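Local coordinates for DUF2442 domain-containing protein (Nitrosomonas europaea, PDB 2AUW) that is of unknown function but may bind DNA, its C-terminal helices being consistent with a helix-turn-helix domain, at residues 96-99 / 100-103; 106-109 / 110-113; 117-120 / 121-125; 133-136 / 137-140. All coordinates share one frame; numbering follows the deposited sequence. Where two conformers were deposited one is given.

Contact 1: 96-99 / 100-103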
loop_
_atom_site.group_PDB
_atom_site.type_symbol
_atom_site.label_atom_id
_atom_site.label_comp_id
_atom_site.label_asym_id
_atom_site.label_seq_id
_atom_site.Cartn_x
_atom_site.Cartn_y
_atom_site.Cartn_z
ATOM N N GLY B 96 -1.936 17.794 -2.246
ATOM C CA GLY B 96 -0.625 17.378 -2.781
ATOM C C GLY B 96 0.299 18.553 -3.103
ATOM O O GLY B 96 1.506 18.488 -2.831
ATOM N N ASP B 97 -0.257 19.631 -3.645
ATOM C CA ASP B 97 0.497 20.871 -3.905
ATOM C C ASP B 97 1.029 21.475 -2.599
ATOM O O ASP B 97 2.180 21.913 -2.542
ATOM C CB ASP B 97 -0.383 21.906 -4.603
ATOM C CG ASP B 97 -0.646 21.582 -6.077
ATOM O OD1 ASP B 97 -0.094 20.596 -6.608
ATOM O OD2 ASP B 97 -1.412 22.335 -6.700
ATOM N N TRP B 98 0.196 21.487 -1.550
ATOM C CA TRP B 98 0.632 21.920 -0.224
ATOM C C TRP B 98 1.795 21.090 0.321
ATOM O O TRP B 98 2.744 21.649 0.866
ATOM C CB TRP B 98 -0.551 21.956 0.767
ATOM C CG TRP B 98 -0.158 22.133 2.202
ATOM C CD1 TRP B 98 0.090 23.309 2.860
ATOM C CD2 TRP B 98 -0.021 21.090 3.176
ATOM N NE1 TRP B 98 0.411 23.050 4.181
ATOM C CE2 TRP B 98 0.342 21.698 4.397
ATOM C CE3 TRP B 98 -0.169 19.689 3.125
ATOM C CZ2 TRP B 98 0.563 20.960 5.563
ATOM C CZ3 TRP B 98 0.065 18.944 4.294
ATOM C CH2 TRP B 98 0.437 19.591 5.486
HETATM N N MSE B 99 1.736 19.769 0.164
HETATM C CA MSE B 99 2.863 18.910 0.542
HETATM C C MSE B 99 4.124 19.222 -0.286
HETATM O O MSE B 99 5.226 19.428 0.264
HETATM C CB MSE B 99 2.500 17.429 0.379
HETATM C CG MSE B 99 1.427 16.909 1.372
HETATM SE SE MSE B 99 1.113 14.990 1.081
HETATM C CE MSE B 99 1.140 15.030 -0.777
ATOM N N HIS B 100 3.944 19.265 -1.599
ATOM C CA HIS B 100 5.043 19.515 -2.518
ATOM C C HIS B 100 5.763 20.840 -2.236
ATOM O O HIS B 100 6.991 20.861 -2.034
ATOM C CB HIS B 100 4.605 19.421 -3.985
ATOM C CG HIS B 100 5.769 19.359 -4.931
ATOM N ND1 HIS B 100 6.207 20.454 -5.646
ATOM C CD2 HIS B 100 6.630 18.352 -5.221
ATOM C CE1 HIS B 100 7.269 20.117 -6.362
ATOM N NE2 HIS B 100 7.551 18.850 -6.115
ATOM N N ARG B 101 5.014 21.932 -2.179
ATOM C CA ARG B 101 5.624 23.248 -2.027
ATOM C C ARG B 101 6.258 23.416 -0.645
ATOM O O ARG B 101 7.072 24.330 -0.430
ATOM C CB ARG B 101 4.618 24.359 -2.297
ATOM C CG ARG B 101 3.452 24.434 -1.308
ATOM C CD ARG B 101 2.486 25.514 -1.750
ATOM N NE ARG B 101 1.428 25.752 -0.775
ATOM C CZ ARG B 101 0.136 25.610 -1.025
ATOM N NH1 ARG B 101 -0.743 25.850 -0.073
ATOM N NH2 ARG B 101 -0.271 25.247 -2.225
ATOM N N ASN B 102 5.887 22.548 0.295
ATOM C CA ASN B 102 6.526 22.560 1.603
ATOM C C ASN B 102 7.500 21.437 1.838
ATOM O O ASN B 102 7.960 21.244 2.961
ATOM C CB ASN B 102 5.486 22.632 2.719
ATOM C CG ASN B 102 4.766 23.932 2.712
ATOM O OD1 ASN B 102 5.344 24.964 3.024
ATOM N ND2 ASN B 102 3.509 23.910 2.317
ATOM N N ASN B 103 7.829 20.708 0.770
ATOM C CA ASN B 103 8.721 19.540 0.809
ATOM C C ASN B 103 8.403 18.487 1.873
ATOM O O ASN B 103 9.304 17.887 2.483
ATOM C CB ASN B 103 10.193 19.975 0.896
ATOM C CG ASN B 103 10.845 20.014 -0.444
ATOM O OD1 ASN B 103 11.025 21.077 -1.031
ATOM N ND2 ASN B 103 11.175 18.844 -0.964
#

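Contact 2: 106-109 / 110-113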
loop_
_atom_site.group_PDB
_atom_site.type_symbol
_atom_site.label_atom_id
_atom_site.label_comp_id
_atom_site.label_asym_id
_atom_site.label_seq_id
_atom_site.Cartn_x
_atom_site.Cartn_y
_atom_site.Cartn_z
ATOM N N LEU B 106 4.841 11.898 3.912
ATOM C CA LEU B 106 3.763 11.376 4.760
ATOM C C LEU B 106 4.048 11.664 6.243
ATOM O O LEU B 106 3.163 12.117 6.970
ATOM C CB LEU B 106 3.572 9.873 4.564
ATOM C CG LEU B 106 3.030 9.375 3.220
ATOM C CD1 LEU B 106 2.745 7.880 3.329
ATOM C CD2 LEU B 106 1.757 10.149 2.753
ATOM N N THR B 107 5.291 11.406 6.670
ATOM C CA THR B 107 5.710 11.661 8.059
ATOM C C THR B 107 5.594 13.120 8.467
ATOM O O THR B 107 4.921 13.417 9.441
ATOM C CB THR B 107 7.154 11.128 8.336
ATOM O OG1 THR B 107 7.154 9.709 8.163
ATOM C CG2 THR B 107 7.578 11.450 9.770
ATOM N N THR B 108 6.241 14.019 7.722
ATOM C CA THR B 108 6.316 15.423 8.112
ATOM C C THR B 108 4.942 16.111 7.908
ATOM O O THR B 108 4.567 16.993 8.699
ATOM C CB THR B 108 7.486 16.180 7.427
ATOM O OG1 THR B 108 7.428 16.007 6.013
ATOM C CG2 THR B 108 8.857 15.647 7.929
ATOM N N ALA B 109 4.171 15.670 6.908
ATOM C CA ALA B 109 2.793 16.200 6.759
ATOM C C ALA B 109 1.910 15.761 7.925
ATOM O O ALA B 109 1.156 16.555 8.467
ATOM C CB ALA B 109 2.155 15.800 5.409
ATOM N N ALA B 110 2.023 14.497 8.324
ATOM C CA ALA B 110 1.246 13.995 9.473
ATOM C C ALA B 110 1.602 14.765 10.746
ATOM O O ALA B 110 0.705 15.207 11.484
ATOM C CB ALA B 110 1.461 12.481 9.666
ATOM N N GLU B 111 2.900 14.938 10.979
ATOM C CA GLU B 111 3.383 15.712 12.120
ATOM C C GLU B 111 2.907 17.155 12.071
ATOM O O GLU B 111 2.441 17.690 13.083
ATOM C CB GLU B 111 4.915 15.631 12.219
ATOM C CG GLU B 111 5.367 14.245 12.689
ATOM C CD GLU B 111 6.823 13.913 12.408
ATOM O OE1 GLU B 111 7.486 14.594 11.591
ATOM O OE2 GLU B 111 7.302 12.935 13.013
ATOM N N ALA B 112 3.009 17.766 10.891
ATOM C CA ALA B 112 2.559 19.122 10.661
ATOM C C ALA B 112 1.120 19.324 11.099
ATOM O O ALA B 112 0.845 20.250 11.844
ATOM C CB ALA B 112 2.708 19.487 9.198
ATOM N N LEU B 113 0.220 18.445 10.647
ATOM C CA LEU B 113 -1.227 18.624 10.843
ATOM C C LEU B 113 -1.750 18.002 12.137
ATOM O O LEU B 113 -2.878 18.298 12.572
ATOM C CB LEU B 113 -2.012 17.985 9.681
ATOM C CG LEU B 113 -1.744 18.556 8.278
ATOM C CD1 LEU B 113 -2.205 17.581 7.154
ATOM C CD2 LEU B 113 -2.354 19.951 8.159
#

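Contact 3: 117-120 / 121-125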
loop_
_atom_site.group_PDB
_atom_site.type_symbol
_atom_site.label_atom_id
_atom_site.label_comp_id
_atom_site.label_asym_id
_atom_site.label_seq_id
_atom_site.Cartn_x
_atom_site.Cartn_y
_atom_site.Cartn_z
ATOM N N ARG B 117 -0.233 9.231 9.440
ATOM C CA ARG B 117 0.365 9.101 8.115
ATOM C C ARG B 117 -0.621 8.456 7.156
ATOM O O ARG B 117 -0.670 8.837 5.980
ATOM C CB ARG B 117 1.639 8.259 8.142
ATOM C CG ARG B 117 2.751 8.836 8.964
ATOM C CD ARG B 117 3.890 7.817 9.010
ATOM N NE ARG B 117 4.800 7.897 7.864
ATOM C CZ ARG B 117 4.845 7.028 6.856
ATOM N NH1 ARG B 117 4.003 6.007 6.801
ATOM N NH2 ARG B 117 5.761 7.170 5.898
ATOM N N ARG B 118 -1.414 7.500 7.659
ATOM C CA ARG B 118 -2.412 6.865 6.830
ATOM C C ARG B 118 -3.414 7.889 6.300
ATOM O O ARG B 118 -3.774 7.840 5.126
ATOM C CB ARG B 118 -3.160 5.746 7.581
ATOM C CG ARG B 118 -4.290 5.085 6.766
ATOM C CD ARG B 118 -5.039 4.068 7.629
ATOM N NE ARG B 118 -5.716 2.984 6.891
ATOM C CZ ARG B 118 -5.090 2.040 6.192
ATOM N NH1 ARG B 118 -5.780 1.085 5.573
ATOM N NH2 ARG B 118 -3.769 2.065 6.079
HETATM N N MSE B 119 -3.862 8.792 7.173
HETATM C CA MSE B 119 -4.874 9.776 6.767
HETATM C C MSE B 119 -4.300 10.766 5.753
HETATM O O MSE B 119 -4.984 11.165 4.814
HETATM C CB MSE B 119 -5.455 10.505 7.970
HETATM C CG MSE B 119 -6.555 9.699 8.635
HETATM SE SE MSE B 119 -8.130 9.896 7.477
HETATM C CE MSE B 119 -9.458 10.120 8.980
ATOM N N VAL B 120 -3.060 11.183 5.959
ATOM C CA VAL B 120 -2.349 11.963 4.947
ATOM C C VAL B 120 -2.384 11.260 3.581
ATOM O O VAL B 120 -2.712 11.876 2.574
ATOM C CB VAL B 120 -0.894 12.289 5.377
ATOM C CG1 VAL B 120 -0.111 13.006 4.246
ATOM C CG2 VAL B 120 -0.904 13.148 6.660
ATOM N N SER B 121 -1.996 9.989 3.548
ATOM C CA SER B 121 -2.068 9.195 2.326
ATOM C C SER B 121 -3.490 9.128 1.734
ATOM O O SER B 121 -3.678 9.310 0.542
ATOM C CB SER B 121 -1.570 7.785 2.598
ATOM O OG SER B 121 -1.629 7.011 1.421
ATOM N N TYR B 122 -4.489 8.889 2.567
ATOM C CA TYR B 122 -5.875 8.819 2.064
ATOM C C TYR B 122 -6.319 10.095 1.361
ATOM O O TYR B 122 -6.923 10.035 0.283
ATOM C CB TYR B 122 -6.855 8.424 3.177
ATOM C CG TYR B 122 -7.071 6.911 3.248
ATOM C CD1 TYR B 122 -8.342 6.360 3.067
ATOM C CD2 TYR B 122 -6.002 6.034 3.447
ATOM C CE1 TYR B 122 -8.562 4.985 3.111
ATOM C CE2 TYR B 122 -6.213 4.632 3.520
ATOM C CZ TYR B 122 -7.495 4.122 3.346
ATOM O OH TYR B 122 -7.735 2.756 3.401
ATOM N N TYR B 123 -5.979 11.227 1.972
ATOM C CA TYR B 123 -6.268 12.552 1.401
ATOM C C TYR B 123 -5.479 12.791 0.115
ATOM O O TYR B 123 -6.027 13.273 -0.881
ATOM C CB TYR B 123 -5.959 13.655 2.409
ATOM C CG TYR B 123 -6.812 13.675 3.669
ATOM C CD1 TYR B 123 -6.266 14.085 4.890
ATOM C CD2 TYR B 123 -8.172 13.308 3.648
ATOM C CE1 TYR B 123 -7.052 14.130 6.079
ATOM C CE2 TYR B 123 -8.944 13.346 4.818
ATOM C CZ TYR B 123 -8.383 13.744 6.023
ATOM O OH TYR B 123 -9.156 13.759 7.181
ATOM N N ARG B 124 -4.189 12.454 0.155
ATOM C CA ARG B 124 -3.284 12.651 -0.973
ATOM C C ARG B 124 -3.755 11.879 -2.221
ATOM O O ARG B 124 -3.586 12.344 -3.340
ATOM C CB ARG B 124 -1.881 12.144 -0.567
ATOM C CG ARG B 124 -0.742 12.579 -1.440
ATOM C CD ARG B 124 0.552 11.870 -1.036
ATOM N NE ARG B 124 0.723 10.548 -1.660
ATOM C CZ ARG B 124 1.221 10.331 -2.887
ATOM N NH1 ARG B 124 1.341 9.089 -3.340
ATOM N NH2 ARG B 124 1.600 11.340 -3.667
ATOM N N THR B 125 -4.260 10.655 -2.004
ATOM C CA THR B 125 -4.571 9.710 -3.079
ATOM C C THR B 125 -6.071 9.739 -3.453
ATOM O O THR B 125 -6.525 8.927 -4.244
ATOM C CB THR B 125 -4.173 8.314 -2.683
ATOM O OG1 THR B 125 -4.913 7.935 -1.511
ATOM C CG2 THR B 125 -2.665 8.245 -2.409
#

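Contact 4: 133-136 / 137-140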
loop_
_atom_site.group_PDB
_atom_site.type_symbol
_atom_site.label_atom_id
_atom_site.label_comp_id
_atom_site.label_asym_id
_atom_site.label_seq_id
_atom_site.Cartn_x
_atom_site.Cartn_y
_atom_site.Cartn_z
ATOM N N THR B 133 -11.916 21.539 7.566
ATOM C CA THR B 133 -11.045 21.701 8.751
ATOM C C THR B 133 -9.553 21.346 8.451
ATOM O O THR B 133 -8.625 22.028 8.900
ATOM C CB THR B 133 -11.547 20.829 9.915
ATOM O OG1 THR B 133 -12.988 20.908 10.013
ATOM C CG2 THR B 133 -10.925 21.279 11.199
ATOM N N ILE B 134 -9.343 20.281 7.678
ATOM C CA ILE B 134 -7.992 19.816 7.342
ATOM C C ILE B 134 -7.307 20.828 6.438
ATOM O O ILE B 134 -6.158 21.207 6.686
ATOM C CB ILE B 134 -8.023 18.384 6.702
ATOM C CG1 ILE B 134 -8.312 17.331 7.788
ATOM C CG2 ILE B 134 -6.692 18.059 5.947
ATOM C CD1 ILE B 134 -7.247 17.305 8.909
ATOM N N TRP B 135 -8.006 21.285 5.390
ATOM C CA TRP B 135 -7.418 22.302 4.519
ATOM C C TRP B 135 -7.087 23.625 5.236
ATOM O O TRP B 135 -6.020 24.203 5.029
ATOM C CB TRP B 135 -8.259 22.524 3.257
ATOM C CG TRP B 135 -7.582 23.456 2.298
ATOM C CD1 TRP B 135 -8.031 24.686 1.885
ATOM C CD2 TRP B 135 -6.299 23.268 1.685
ATOM N NE1 TRP B 135 -7.104 25.264 1.050
ATOM C CE2 TRP B 135 -6.045 24.410 0.891
ATOM C CE3 TRP B 135 -5.349 22.230 1.707
ATOM C CZ2 TRP B 135 -4.883 24.551 0.131
ATOM C CZ3 TRP B 135 -4.177 22.378 0.953
ATOM C CH2 TRP B 135 -3.968 23.532 0.164
ATOM N N LEU B 136 -7.980 24.087 6.105
ATOM C CA LEU B 136 -7.673 25.251 6.926
ATOM C C LEU B 136 -6.406 25.001 7.772
ATOM O O LEU B 136 -5.554 25.887 7.895
ATOM C CB LEU B 136 -8.880 25.597 7.808
ATOM C CG LEU B 136 -10.133 26.157 7.101
ATOM C CD1 LEU B 136 -11.253 26.284 8.124
ATOM C CD2 LEU B 136 -9.852 27.523 6.487
ATOM N N ALA B 137 -6.274 23.787 8.319
ATOM C CA ALA B 137 -5.072 23.397 9.060
ATOM C C ALA B 137 -3.818 23.451 8.202
ATOM O O ALA B 137 -2.792 23.938 8.690
ATOM C CB ALA B 137 -5.206 22.002 9.704
ATOM N N CYS B 138 -3.896 22.983 6.947
ATOM C CA CYS B 138 -2.753 23.093 6.008
ATOM C C CYS B 138 -2.307 24.547 5.873
ATOM O O CYS B 138 -1.120 24.845 6.032
ATOM C CB CYS B 138 -3.045 22.481 4.623
ATOM S SG CYS B 138 -3.439 20.704 4.647
ATOM N N LEU B 139 -3.275 25.439 5.645
ATOM C CA LEU B 139 -3.007 26.864 5.466
ATOM C C LEU B 139 -2.499 27.532 6.753
ATOM O O LEU B 139 -1.600 28.369 6.709
ATOM C CB LEU B 139 -4.239 27.598 4.898
ATOM C CG LEU B 139 -4.677 27.169 3.492
ATOM C CD1 LEU B 139 -5.924 27.926 3.037
ATOM C CD2 LEU B 139 -3.547 27.317 2.491
ATOM N N GLY B 140 -3.042 27.138 7.898
ATOM C CA GLY B 140 -2.578 27.644 9.184
ATOM C C GLY B 140 -1.161 27.224 9.504
ATOM O O GLY B 140 -0.369 28.026 10.012
#

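Contact 1: 96-99 / 100-103
The side chain of N102 turns back onto W98 where helix 92-101 closes in a Schellman motif. N103, at positive phi, is its C-prime residue, with N103 N bonded to H100 O and L104 N to M99 O. N102 ND2 donates to W98 O at 2.8 Å in a fairly straight bond (152°). The backbone N102 N gives only weak bonds to W98 O and M99 O. ND2 also lies over one face of the indole, 3.5 Å from W98 CD1, and bonds to E142. This is the tight side: W98 is buried against helices 106-113 and 132-144. With an alanine in place of N102, W98 O would probably lose the stronger of its two bonds from this residue, keeping the weak backbone one, and the indole face its polar cover. The solvent side, with D97 and H100, is looser. D97 OD2 stays 5.5 Å from R101 NH2, too far for a salt bridge; R101 NE pairs with E142 instead. R101 CG sits between its backbone N and carbonyl carbon (chi1 65°), and the extended chain then lays one guanidinium face over W98 CA, 3.8 Å from the plane. The guanidinium stands nearly square to the indole, with R101 NH1 at the ring edge, 4.0 Å from W98 CD1.

Contact 2: 106-109 / 110-113
T107 and E111 lie side by side, one helical turn apart, and point the same way. T107 CG2 is anti to its backbone N, while OG1 sits beside that N (chi1 -63°). This sets the methyl beside the carboxylate, 3.6 Å from E111 OE2, and leaves OG1 to bond with R117 NE. E111 was modelled in two conformers, so its carboxylate position holds for one of them. In that conformer CG is beside the backbone N and the chain is extended beyond it, and CG passes 3.4 Å from T107 O. T108 takes a different rotamer. Its OG1 stands between the backbone N and the carbonyl carbon (chi1 53°) and accepts from S105 N, a bond that ties down the start of the helix. Three alanines let neighbouring helices come close. A110 CB rests 3.2 Å from L106 O, and A112 CB is equally near T108 O. A109 CB meets W98 and V120. L113 CG comes within 3.5 Å of A109 O, and its side chain packs on C138. Regular backbone bonds run beneath, such as A112 N to T108 O at 2.8 Å. L106 also packs on P44 of the second subunit. Helices 106-113 and 117-124 are short, joined by a tight turn and packed together through A109 and A110 on V120, which is consistent with the two helices of a helix-turn-helix motif.

Contact 3: 117-120 / 121-125
Y122 N donates to R118 O at 2.9 Å, and R124 N reaches V120 O at the same distance. At the end of the helix S121 O takes two donors: T125 N and T125 OG1, the latter at 2.8 Å. The charged ends find partners farther off. R117 NH2 forms a salt bridge with D45 of the second subunit, and R118 NH1 bonds to R41 O of that subunit. R124 pairs with E5 and N4 O of its own chain.

R118 and Y122 run side by side. A chi1 of 177° sends R118 CG to the side opposite the amide nitrogen, and the chain stays extended to NE, which carries the guanidinium out along the ring. Y122 CE2 meets one guanidinium face toward its rim, 3.7 Å from the plane, with the two planes 40° apart. The phenol also stacks on H127. If Y122 were replaced by an alanine, the R118 guanidinium would probably lose the support on that face and be freer to turn, and H127 would be left without its ring partner. M119, a selenomethionine, bends at chi2 to bring SE obliquely over Y123. This is a Met-aromatic contact, with SE 4.7 Å from the ring centroid. The Y123 ring face also lies over M119 O, 3.2 Å from CD1.

The arginine-rich surface is consistent with the recognition helix of a helix-turn-helix. In this assembly two of its arginines are engaged by the second subunit; if the protein binds DNA through this helix, they might have to leave those partners.

Contact 4: 133-136 / 137-140
W135 is overlapped by L139, which crosses it obliquely from one face. L139 CG makes a CH-pi contact, 4.2 Å from the centroid of the five-membered ring and 25° off its normal. L139 CD1 comes closer still to the indole, 3.5 Å from W135 NE1. The other methyl, CD2, packs by the rim of the six-membered ring, 3.9 Å from W135 CZ2. With chi1 at -174° the indole leans back past its own carbonyl, beside residues one turn on. The ring therefore meets C138 as well. C138 CB touches W135 CE3 at 3.7 Å, and SG makes an oblique sulfur-aromatic contact, 4.9 Å from the centroid of the six-membered ring. All this lies on helix 132-144, the last helix of the C-terminal bundle, which packs against helix 92-101: W135 touches M94 and R101, and C138 is buried on F95 and W98. I134 CG2 also approaches C138 SG, at 4.4 Å. The backbone keeps regular helical bonding. C138 N donates to I134 O at 2.9 Å. L136 and L139 are exposed. G140 N donates to L136 O at 2.8 Å, and G140 O accepts from T144 OG1.

Overall arrangement
All four are local contacts along or at the end of helices of one C-terminal bundle. Each touches the other three. W98 of contact 1 meets L113 and A109 of contact 2 and W135 of contact 4, while M99 packs on V120 and R124 of contact 3. Contacts 2 and 3 sit on consecutive helices, joined by T107 OG1 and R117 NE, and both reach the second subunit. Contacts 1, 2 and 3 are partly buried. Contact 4 is a surface contact, mainly apolar and aromatic. Contact 3 mixes buried packing with arginines at the subunit interface. Contact 2 has alanines and threonines between two leucines, and a glutamate. In contact 1, a helix end, a side-chain amide supplements weakened backbone bonding.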